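Local coordinates for RagB/SusD family nutrient uptake outer membrane protein (Bacteroides thetaiotaomicron, PDB 7KV2) that probably binds beta-glucans at the outer membrane surface as a glycan-binding protein of the SusD family, serving nutrient uptake in the gut, at residues H58-A63 and W112-S117; D313-G318 and A379-N384; K427-V432 and D447-E452. All coordinates share one frame; numbering follows the deposited sequence.

Contact 1: residues H58-A63 and W112-S117; sequences HWPDWA and WKCAYS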
loop_
_atom_site.group_PDB
_atom_site.type_symbol
_atom_site.label_atom_id
_atom_site.label_comp_id
_atom_site.label_asym_id
_atom_site.label_seq_id
_atom_site.Cartn_x
_atom_site.Cartn_y
_atom_site.Cartn_z
ATOM N N HIS A 58 6.299 8.878 -1.981
ATOM C CA HIS A 58 6.970 8.065 -3.019
ATOM C C HIS A 58 8.370 7.678 -2.575
ATOM O O HIS A 58 9.095 7.223 -3.401
ATOM C CB HIS A 58 6.977 8.723 -4.407
ATOM C CG HIS A 58 7.719 10.015 -4.506
ATOM N ND1 HIS A 58 9.084 10.094 -4.712
ATOM C CD2 HIS A 58 7.272 11.281 -4.446
ATOM C CE1 HIS A 58 9.440 11.375 -4.752
ATOM N NE2 HIS A 58 8.349 12.117 -4.619
ATOM N N TRP A 59 8.715 7.770 -1.295
ATOM C CA TRP A 59 10.077 7.431 -0.804
ATOM C C TRP A 59 10.295 5.975 -0.389
ATOM O O TRP A 59 11.387 5.484 -0.653
ATOM C CB TRP A 59 10.413 8.341 0.396
ATOM C CG TRP A 59 10.685 9.760 0.007
ATOM C CD1 TRP A 59 10.594 10.328 -1.230
ATOM C CD2 TRP A 59 11.065 10.825 0.912
ATOM N NE1 TRP A 59 10.894 11.666 -1.157
ATOM C CE2 TRP A 59 11.178 12.002 0.143
ATOM C CE3 TRP A 59 11.313 10.888 2.285
ATOM C CZ2 TRP A 59 11.548 13.228 0.703
ATOM C CZ3 TRP A 59 11.698 12.093 2.837
ATOM C CH2 TRP A 59 11.816 13.241 2.054
ATOM N N PRO A 60 9.403 5.320 0.404
ATOM C CA PRO A 60 9.795 4.162 1.202
ATOM C C PRO A 60 10.281 2.931 0.439
ATOM O O PRO A 60 11.082 2.159 0.977
ATOM C CB PRO A 60 8.570 3.769 2.052
ATOM C CG PRO A 60 7.451 4.622 1.595
ATOM C CD PRO A 60 8.030 5.712 0.711
ATOM N N ASP A 61 9.913 2.816 -0.836
ATOM C CA ASP A 61 10.417 1.715 -1.689
ATOM C C ASP A 61 11.952 1.813 -1.865
ATOM O O ASP A 61 12.612 0.762 -2.097
ATOM C CB ASP A 61 9.655 1.703 -3.019
ATOM C CG ASP A 61 9.857 2.957 -3.852
ATOM O OD1 ASP A 61 9.667 4.090 -3.317
ATOM O OD2 ASP A 61 10.126 2.788 -5.060
ATOM N N TRP A 62 12.542 3.004 -1.721
ATOM C CA TRP A 62 14.019 3.167 -1.736
ATOM C C TRP A 62 14.381 4.516 -1.116
ATOM O O TRP A 62 14.285 5.562 -1.804
ATOM C CB TRP A 62 14.589 2.997 -3.142
ATOM C CG TRP A 62 16.036 3.347 -3.298
ATOM C CD1 TRP A 62 16.539 4.293 -4.141
ATOM C CD2 TRP A 62 17.159 2.834 -2.558
ATOM N NE1 TRP A 62 17.893 4.384 -4.006
ATOM C CE2 TRP A 62 18.308 3.482 -3.064
ATOM C CE3 TRP A 62 17.313 1.881 -1.542
ATOM C CZ2 TRP A 62 19.587 3.241 -2.562
ATOM C CZ3 TRP A 62 18.572 1.634 -1.045
ATOM C CH2 TRP A 62 19.691 2.324 -1.537
ATOM N N ALA A 63 14.772 4.496 0.164
ATOM C CA ALA A 63 15.074 5.722 0.919
ATOM C C ALA A 63 15.892 5.361 2.166
ATOM O O ALA A 63 15.683 4.260 2.747
ATOM C CB ALA A 63 13.777 6.415 1.289
ATOM N N TRP A 112 9.823 4.161 8.753
ATOM C CA TRP A 112 9.715 5.039 9.944
ATOM C C TRP A 112 10.207 6.451 9.571
ATOM O O TRP A 112 9.493 7.403 9.799
ATOM C CB TRP A 112 10.529 4.381 11.062
ATOM C CG TRP A 112 10.599 5.200 12.318
ATOM C CD1 TRP A 112 11.283 6.372 12.520
ATOM C CD2 TRP A 112 9.943 4.889 13.550
ATOM N NE1 TRP A 112 11.072 6.818 13.805
ATOM C CE2 TRP A 112 10.252 5.938 14.457
ATOM C CE3 TRP A 112 9.116 3.847 13.982
ATOM C CZ2 TRP A 112 9.781 5.934 15.769
ATOM C CZ3 TRP A 112 8.634 3.860 15.273
ATOM C CH2 TRP A 112 8.977 4.893 16.154
ATOM N N LYS A 113 11.374 6.554 8.965
ATOM C CA LYS A 113 12.023 7.839 8.621
ATOM C C LYS A 113 11.193 8.542 7.546
ATOM O O LYS A 113 11.014 9.751 7.650
ATOM C CB LYS A 113 13.455 7.629 8.146
ATOM C CG LYS A 113 14.423 7.176 9.235
ATOM C CD LYS A 113 15.789 6.823 8.692
ATOM C CE LYS A 113 16.719 6.216 9.735
ATOM N NZ LYS A 113 17.998 5.756 9.132
ATOM N N CYS A 114 10.613 7.793 6.596
ATOM C CA CYS A 114 9.727 8.399 5.572
ATOM C C CYS A 114 8.461 8.950 6.213
ATOM O O CYS A 114 8.034 10.070 5.830
ATOM C CB CYS A 114 9.386 7.406 4.461
ATOM S SG CYS A 114 10.804 6.829 3.525
ATOM N N ALA A 115 7.835 8.222 7.139
ATOM C CA ALA A 115 6.573 8.626 7.774
ATOM C C ALA A 115 6.801 9.935 8.522
ATOM O O ALA A 115 5.991 10.900 8.360
ATOM C CB ALA A 115 6.109 7.556 8.710
ATOM N N TYR A 116 7.891 10.007 9.288
ATOM C CA TYR A 116 8.134 11.206 10.141
ATOM C C TYR A 116 8.624 12.362 9.272
ATOM O O TYR A 116 8.323 13.510 9.670
ATOM C CB TYR A 116 9.025 10.868 11.340
ATOM C CG TYR A 116 8.218 10.200 12.416
ATOM C CD1 TYR A 116 7.265 10.893 13.142
ATOM C CD2 TYR A 116 8.351 8.848 12.675
ATOM C CE1 TYR A 116 6.482 10.272 14.102
ATOM C CE2 TYR A 116 7.593 8.217 13.647
ATOM C CZ TYR A 116 6.684 8.938 14.398
ATOM O OH TYR A 116 5.894 8.302 15.311
ATOM N N SER A 117 9.291 12.119 8.134
ATOM C CA SER A 117 9.637 13.199 7.162
ATOM C C SER A 117 8.345 13.798 6.625
ATOM O O SER A 117 8.219 15.050 6.601
ATOM C CB SER A 117 10.525 12.743 6.036
ATOM O OG SER A 117 11.696 12.152 6.577
#
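Cys114 supplies the bump in this contact, and Trp59, Pro60 and Ala63 shape the hollow that receives it. The sulfur sits at the edge of the Trp59 indole, near its plane, with Cys114 SG 3.5 Å from Trp59 CB. Pro60 lines the floor through its backbone carbon, Pro60 CA to Cys114 SG being 3.7 Å, and the methyl of Ala63 adds a further wall at 3.7 Å from Ala63 CB to the same sulfur. A type I turn from Trp59 to Trp62, fastened by Trp62 N to Trp59 O at 2.9 Å, curls the chain and, with Ala63 just after it, brings the three residues to one thiol. No hydrogen bond crosses between the segments; the fit is one of van der Waals shape.

One helical turn on, Ser117 meets the far end of the indole. Ser117 CB lies 3.5 Å from Trp59 CZ3, approaching obliquely, while the hydroxyl stands at the ring edge. A chi1 of -55° sets OG beside the backbone N and turns it back on the helix, where Ser117 OG donates to Lys113 O at 2.7 Å; the amide of Ser117 reaches that carbonyl from the opposite face. A glycine here would probably open a gap beside the six-membered ring of Trp59 and leave the Lys113 carbonyl without its hydroxyl partner.

Trp59 also leans on Arg121 of the same helix 110-130, and Pro60 on Leu111. Helix 137-162 packs close by, its Trp157 touching both Pro60 and Ala115, so the turn is fitted against two helices of this TPR-like SusD region.

Contact 2: residues D313-G318 and A379-N384; sequences DNHDRG and AAITGN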
loop_
_atom_site.group_PDB
_atom_site.type_symbol
_atom_site.label_atom_id
_atom_site.label_comp_id
_atom_site.label_asym_id
_atom_site.label_seq_id
_atom_site.Cartn_x
_atom_site.Cartn_y
_atom_site.Cartn_z
ATOM N N ASP A 313 8.313 -12.707 -23.222
ATOM C CA ASP A 313 6.925 -12.468 -22.741
ATOM C C ASP A 313 6.783 -11.011 -22.264
ATOM O O ASP A 313 5.852 -10.730 -21.464
ATOM C CB ASP A 313 6.549 -13.484 -21.640
ATOM C CG ASP A 313 5.048 -13.598 -21.403
ATOM O OD1 ASP A 313 4.305 -13.492 -22.384
ATOM O OD2 ASP A 313 4.612 -13.733 -20.226
ATOM N N ASN A 314 7.580 -10.067 -22.804
ATOM C CA ASN A 314 7.480 -8.625 -22.491
ATOM C C ASN A 314 7.600 -8.416 -20.981
ATOM O O ASN A 314 7.049 -7.462 -20.482
ATOM C CB ASN A 314 6.184 -8.003 -23.004
ATOM C CG ASN A 314 6.202 -7.851 -24.516
ATOM O OD1 ASN A 314 5.172 -8.028 -25.150
ATOM N ND2 ASN A 314 7.332 -7.468 -25.083
ATOM N N HIS A 315 8.366 -9.270 -20.325
ATOM C CA HIS A 315 8.749 -9.080 -18.902
ATOM C C HIS A 315 10.241 -8.854 -18.843
ATOM O O HIS A 315 10.981 -9.482 -19.664
ATOM C CB HIS A 315 8.350 -10.318 -18.083
ATOM C CG HIS A 315 6.898 -10.383 -17.735
ATOM N ND1 HIS A 315 5.905 -10.654 -18.660
ATOM C CD2 HIS A 315 6.274 -10.177 -16.554
ATOM C CE1 HIS A 315 4.728 -10.636 -18.054
ATOM N NE2 HIS A 315 4.921 -10.362 -16.731
ATOM N N ASP A 316 10.663 -8.135 -17.805
ATOM C CA ASP A 316 12.084 -7.850 -17.493
ATOM C C ASP A 316 12.443 -8.470 -16.133
ATOM O O ASP A 316 11.534 -8.945 -15.373
ATOM C CB ASP A 316 12.357 -6.359 -17.542
ATOM C CG ASP A 316 12.545 -5.739 -18.929
ATOM O OD1 ASP A 316 12.435 -6.463 -19.959
ATOM O OD2 ASP A 316 12.765 -4.514 -18.968
ATOM N N ARG A 317 13.746 -8.481 -15.864
ATOM C CA ARG A 317 14.352 -9.125 -14.688
ATOM C C ARG A 317 14.221 -8.251 -13.442
ATOM O O ARG A 317 14.058 -7.045 -13.508
ATOM C CB ARG A 317 15.833 -9.415 -14.975
ATOM C CG ARG A 317 16.693 -8.167 -15.129
ATOM C CD ARG A 317 17.954 -8.504 -15.890
ATOM N NE ARG A 317 18.837 -7.370 -15.814
ATOM C CZ ARG A 317 19.615 -6.957 -16.799
ATOM N NH1 ARG A 317 19.608 -7.582 -17.961
ATOM N NH2 ARG A 317 20.416 -5.914 -16.592
ATOM N N GLY A 318 14.453 -8.878 -12.303
ATOM C CA GLY A 318 14.506 -8.206 -11.010
ATOM C C GLY A 318 15.398 -8.968 -10.069
ATOM O O GLY A 318 16.300 -9.661 -10.579
ATOM N N ALA A 379 4.981 -6.395 -11.657
ATOM C CA ALA A 379 6.095 -7.008 -12.389
ATOM C C ALA A 379 6.734 -5.964 -13.321
ATOM O O ALA A 379 6.068 -5.003 -13.755
ATOM C CB ALA A 379 5.602 -8.177 -13.176
ATOM N N ALA A 380 8.030 -6.139 -13.552
ATOM C CA ALA A 380 8.821 -5.358 -14.523
ATOM C C ALA A 380 8.359 -5.740 -15.936
ATOM O O ALA A 380 8.533 -6.919 -16.383
ATOM C CB ALA A 380 10.287 -5.598 -14.324
ATOM N N ILE A 381 7.733 -4.782 -16.609
ATOM C CA ILE A 381 7.182 -5.027 -17.980
ATOM C C ILE A 381 8.077 -4.287 -18.964
ATOM O O ILE A 381 8.351 -3.103 -18.749
ATOM C CB ILE A 381 5.725 -4.569 -18.091
ATOM C CG1 ILE A 381 4.853 -5.263 -17.051
ATOM C CG2 ILE A 381 5.205 -4.749 -19.528
ATOM C CD1 ILE A 381 4.864 -6.770 -17.153
ATOM N N THR A 382 8.594 -4.998 -19.961
ATOM C CA THR A 382 9.489 -4.384 -20.979
ATOM C C THR A 382 8.886 -3.062 -21.488
ATOM O O THR A 382 7.723 -3.072 -21.937
ATOM C CB THR A 382 9.725 -5.366 -22.123
ATOM O OG1 THR A 382 10.061 -6.634 -21.568
ATOM C CG2 THR A 382 10.779 -4.877 -23.100
ATOM N N GLY A 383 9.638 -1.970 -21.428
ATOM C CA GLY A 383 9.161 -0.652 -21.867
ATOM C C GLY A 383 8.749 0.266 -20.718
ATOM O O GLY A 383 8.740 1.488 -20.953
ATOM N N ASN A 384 8.459 -0.254 -19.510
ATOM C CA ASN A 384 7.899 0.557 -18.376
ATOM C C ASN A 384 9.005 1.384 -17.681
ATOM O O ASN A 384 8.720 2.111 -16.696
ATOM C CB ASN A 384 7.068 -0.320 -17.432
ATOM C CG ASN A 384 5.634 -0.480 -17.889
ATOM O OD1 ASN A 384 5.183 0.236 -18.801
ATOM N ND2 ASN A 384 4.892 -1.362 -17.230
HETATM O O HOH W 1 8.873 -9.212 -14.786
HETATM O O HOH W 2 12.246 -2.158 -20.162
#
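His315 and Ile381 run alongside each other, with the isoleucine's end methyl over one face of the imidazole. This is a CH-pi contact: Ile381 CD1 is 3.8 Å from the centroid of the His315 ring, only 19° off the ring normal. Ile381 CG1 stands beside its backbone N, and a further bend at chi2 (-59°) brings CD1 over the ring. At the ring edge comes the methyl of Ala379. Rotation of the ring is fixed by His315 ND1 donating to Asp313 O at 2.8 Å, close to the ring plane, by a hydrogen bond between NE2 and Glu376, and by stacking on Trp344.

Asp316 and Thr382 meet roughly perpendicular. Thr382 OG1 donates to Asp316 OD1 at 2.9 Å from above the carboxylate plane, and a water links Asp316 OD2 to Gly383 N. The backbones form a single beta bridge at His315 and Ile381. Asp316 N to Ala380 O, 2.8 Å and nearly straight, closes one flank; Thr382 N to Asn314 O, 3.0 Å and more bent, closes the other. A second water donates to both Asp316 O and Ala380 O.

Two loops of the SusD-family region are thus joined by both polar bonds and packing. With ND1 already a donor, the Glu376 carboxylate at NE2 would probably favour a proton on both imidazole nitrogens.

Contact 3: residues K427-V432 and D447-E452; sequences KYLNLV and DNIIEE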
loop_
_atom_site.group_PDB
_atom_site.type_symbol
_atom_site.label_atom_id
_atom_site.label_comp_id
_atom_site.label_asym_id
_atom_site.label_seq_id
_atom_site.Cartn_x
_atom_site.Cartn_y
_atom_site.Cartn_z
ATOM N N LYS A 427 -25.385 -6.967 -3.328
ATOM C CA LYS A 427 -25.108 -6.373 -4.657
ATOM C C LYS A 427 -23.640 -5.908 -4.692
ATOM O O LYS A 427 -22.957 -6.222 -5.645
ATOM C CB LYS A 427 -26.020 -5.187 -4.949
ATOM C CG LYS A 427 -25.721 -4.455 -6.247
ATOM C CD LYS A 427 -26.847 -3.533 -6.626
ATOM C CE LYS A 427 -26.389 -2.257 -7.288
ATOM N NZ LYS A 427 -27.542 -1.374 -7.614
ATOM N N TYR A 428 -23.204 -5.230 -3.649
ATOM C CA TYR A 428 -21.866 -4.614 -3.584
ATOM C C TYR A 428 -20.812 -5.711 -3.678
ATOM O O TYR A 428 -19.918 -5.554 -4.497
ATOM C CB TYR A 428 -21.732 -3.769 -2.335
ATOM C CG TYR A 428 -22.582 -2.528 -2.361
ATOM C CD1 TYR A 428 -23.091 -2.013 -3.535
ATOM C CD2 TYR A 428 -22.815 -1.831 -1.200
ATOM C CE1 TYR A 428 -23.852 -0.846 -3.541
ATOM C CE2 TYR A 428 -23.584 -0.680 -1.193
ATOM C CZ TYR A 428 -24.088 -0.176 -2.367
ATOM O OH TYR A 428 -24.804 0.986 -2.327
ATOM N N LEU A 429 -20.933 -6.767 -2.862
ATOM C CA LEU A 429 -20.028 -7.941 -2.877
ATOM C C LEU A 429 -19.975 -8.569 -4.269
ATOM O O LEU A 429 -18.870 -8.831 -4.784
ATOM C CB LEU A 429 -20.495 -8.946 -1.822
ATOM C CG LEU A 429 -19.726 -10.256 -1.819
ATOM C CD1 LEU A 429 -18.208 -9.992 -1.655
ATOM C CD2 LEU A 429 -20.242 -11.145 -0.707
ATOM N N ASN A 430 -21.121 -8.767 -4.906
ATOM C CA ASN A 430 -21.172 -9.524 -6.168
ATOM C C ASN A 430 -20.753 -8.630 -7.321
ATOM O O ASN A 430 -20.354 -9.199 -8.335
ATOM C CB ASN A 430 -22.499 -10.268 -6.325
ATOM C CG ASN A 430 -22.508 -11.463 -5.396
ATOM O OD1 ASN A 430 -21.850 -12.475 -5.668
ATOM N ND2 ASN A 430 -23.175 -11.320 -4.272
ATOM N N LEU A 431 -20.773 -7.297 -7.191
ATOM C CA LEU A 431 -20.243 -6.435 -8.296
ATOM C C LEU A 431 -18.746 -6.744 -8.462
ATOM O O LEU A 431 -18.278 -6.957 -9.600
ATOM C CB LEU A 431 -20.473 -4.965 -7.972
ATOM C CG LEU A 431 -21.881 -4.428 -8.244
ATOM C CD1 LEU A 431 -21.980 -3.001 -7.756
ATOM C CD2 LEU A 431 -22.215 -4.514 -9.715
ATOM N N VAL A 432 -18.065 -6.880 -7.343
ATOM C CA VAL A 432 -16.628 -7.253 -7.293
ATOM C C VAL A 432 -16.420 -8.709 -7.743
ATOM O O VAL A 432 -15.515 -8.975 -8.603
ATOM C CB VAL A 432 -16.020 -6.996 -5.901
ATOM C CG1 VAL A 432 -14.584 -7.480 -5.850
ATOM C CG2 VAL A 432 -16.105 -5.525 -5.537
ATOM N N ASP A 447 -17.281 -13.838 6.505
ATOM C CA ASP A 447 -16.207 -14.722 5.962
ATOM C C ASP A 447 -16.109 -14.540 4.442
ATOM O O ASP A 447 -14.981 -14.470 3.920
ATOM C CB ASP A 447 -16.409 -16.190 6.333
ATOM C CG ASP A 447 -16.104 -16.434 7.803
ATOM O OD1 ASP A 447 -15.636 -15.500 8.470
ATOM O OD2 ASP A 447 -16.381 -17.516 8.269
ATOM N N ASN A 448 -17.238 -14.504 3.755
ATOM C CA ASN A 448 -17.262 -14.353 2.277
ATOM C C ASN A 448 -16.647 -12.992 1.887
ATOM O O ASN A 448 -15.945 -12.947 0.888
ATOM C CB ASN A 448 -18.648 -14.524 1.672
ATOM C CG ASN A 448 -19.034 -15.978 1.508
ATOM O OD1 ASN A 448 -18.247 -16.864 1.828
ATOM N ND2 ASN A 448 -20.240 -16.233 1.023
ATOM N N ILE A 449 -16.974 -11.916 2.592
ATOM C CA ILE A 449 -16.496 -10.550 2.240
ATOM C C ILE A 449 -14.982 -10.482 2.490
ATOM O O ILE A 449 -14.248 -9.994 1.606
ATOM C CB ILE A 449 -17.291 -9.469 2.973
ATOM C CG1 ILE A 449 -18.765 -9.539 2.587
ATOM C CG2 ILE A 449 -16.704 -8.091 2.698
ATOM C CD1 ILE A 449 -19.671 -8.745 3.492
ATOM N N ILE A 450 -14.525 -11.021 3.613
ATOM C CA ILE A 450 -13.093 -11.024 3.977
ATOM C C ILE A 450 -12.330 -11.861 2.939
ATOM O O ILE A 450 -11.228 -11.423 2.488
ATOM C CB ILE A 450 -12.905 -11.508 5.419
ATOM C CG1 ILE A 450 -13.592 -10.566 6.410
ATOM C CG2 ILE A 450 -11.431 -11.685 5.707
ATOM C CD1 ILE A 450 -13.061 -9.151 6.315
ATOM N N GLU A 451 -12.891 -12.987 2.524
ATOM C CA GLU A 451 -12.229 -13.811 1.485
ATOM C C GLU A 451 -12.246 -13.084 0.121
ATOM O O GLU A 451 -11.287 -13.290 -0.664
ATOM C CB GLU A 451 -12.781 -15.223 1.480
ATOM C CG GLU A 451 -12.080 -16.117 0.473
ATOM C CD GLU A 451 -10.593 -16.397 0.676
ATOM O OE1 GLU A 451 -9.957 -15.942 1.676
ATOM O OE2 GLU A 451 -10.061 -17.127 -0.179
ATOM N N GLU A 452 -13.267 -12.285 -0.190
ATOM C CA GLU A 452 -13.285 -11.550 -1.477
ATOM C C GLU A 452 -12.160 -10.512 -1.449
ATOM O O GLU A 452 -11.487 -10.374 -2.451
ATOM C CB GLU A 452 -14.623 -10.877 -1.760
ATOM C CG GLU A 452 -14.778 -10.430 -3.199
ATOM C CD GLU A 452 -14.960 -11.571 -4.180
ATOM O OE1 GLU A 452 -15.479 -12.652 -3.750
ATOM O OE2 GLU A 452 -14.496 -11.417 -5.332
#
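Asn448 touches Leu429 lightly, through its CB and the CD2 methyl of the leucine, 4.4 Å from Leu429 CD2 to Asn448 CB. Its amide is occupied elsewhere, ND2 being hydrogen-bonded to Glu443 O just before the helix. Next comes Ile449, whose CG1 meets the same methyl at 4.0 Å from Leu429 CD2; Leu429 CA and Ile449 CA are 6.7 Å apart, the nearest backbone approach of the segments. Leu429 can serve several partners because a chi1 of 175° carries CG away from its own backbone N and extends both methyls toward the second helix.

The helices here run in similar directions, 32° apart, with axes 10.8 Å from each other at closest approach. That is not the antiparallel hairpin of a TPR helix pair: the loop between them must take the chain back before the second helix starts. Both helices also lean on helix 405-417, Leu429 against Leu410 and Ile450 against Glu414, within the helical part of the SusD fold.

A turn further on, Glu452 packs beside Leu429 and Val432. Its aliphatic part makes these contacts, Leu429 CD1 lying 3.7 Å from Glu452 CB and Val432 CG1 4.0 Å from Glu452 CG. A bend at chi2 of 71° folds the carboxylate past Val432, the two side chains passing antiparallel. Though buried, both oxygens are satisfied: OE2 by a salt bridge to Arg338, OE1 by a hydrogen bond with His433 ND1.

Overall arrangement
From the N terminus, the three contacts close in series, and none nests within or crosses another. Contact 1 comes first, closing a loop of 48 residues and joining the stretch after helix 43-53 to helix 110-130. Contact 2 spans 60 residues and ties two loops, one preceding helix 326-331 and the other preceding strand 400-404. Contact 3 closes the shortest loop, 14 residues, between helices 425-435 and 446-456. Contacts 1 and 3 lie on opposite sides of the chain's centre, their own centres 33 Å apart. Contacts 2 and 3 both belong to the C-terminal part of the chain, whereas contact 1 lies in the N-terminal part, and no two of them touch.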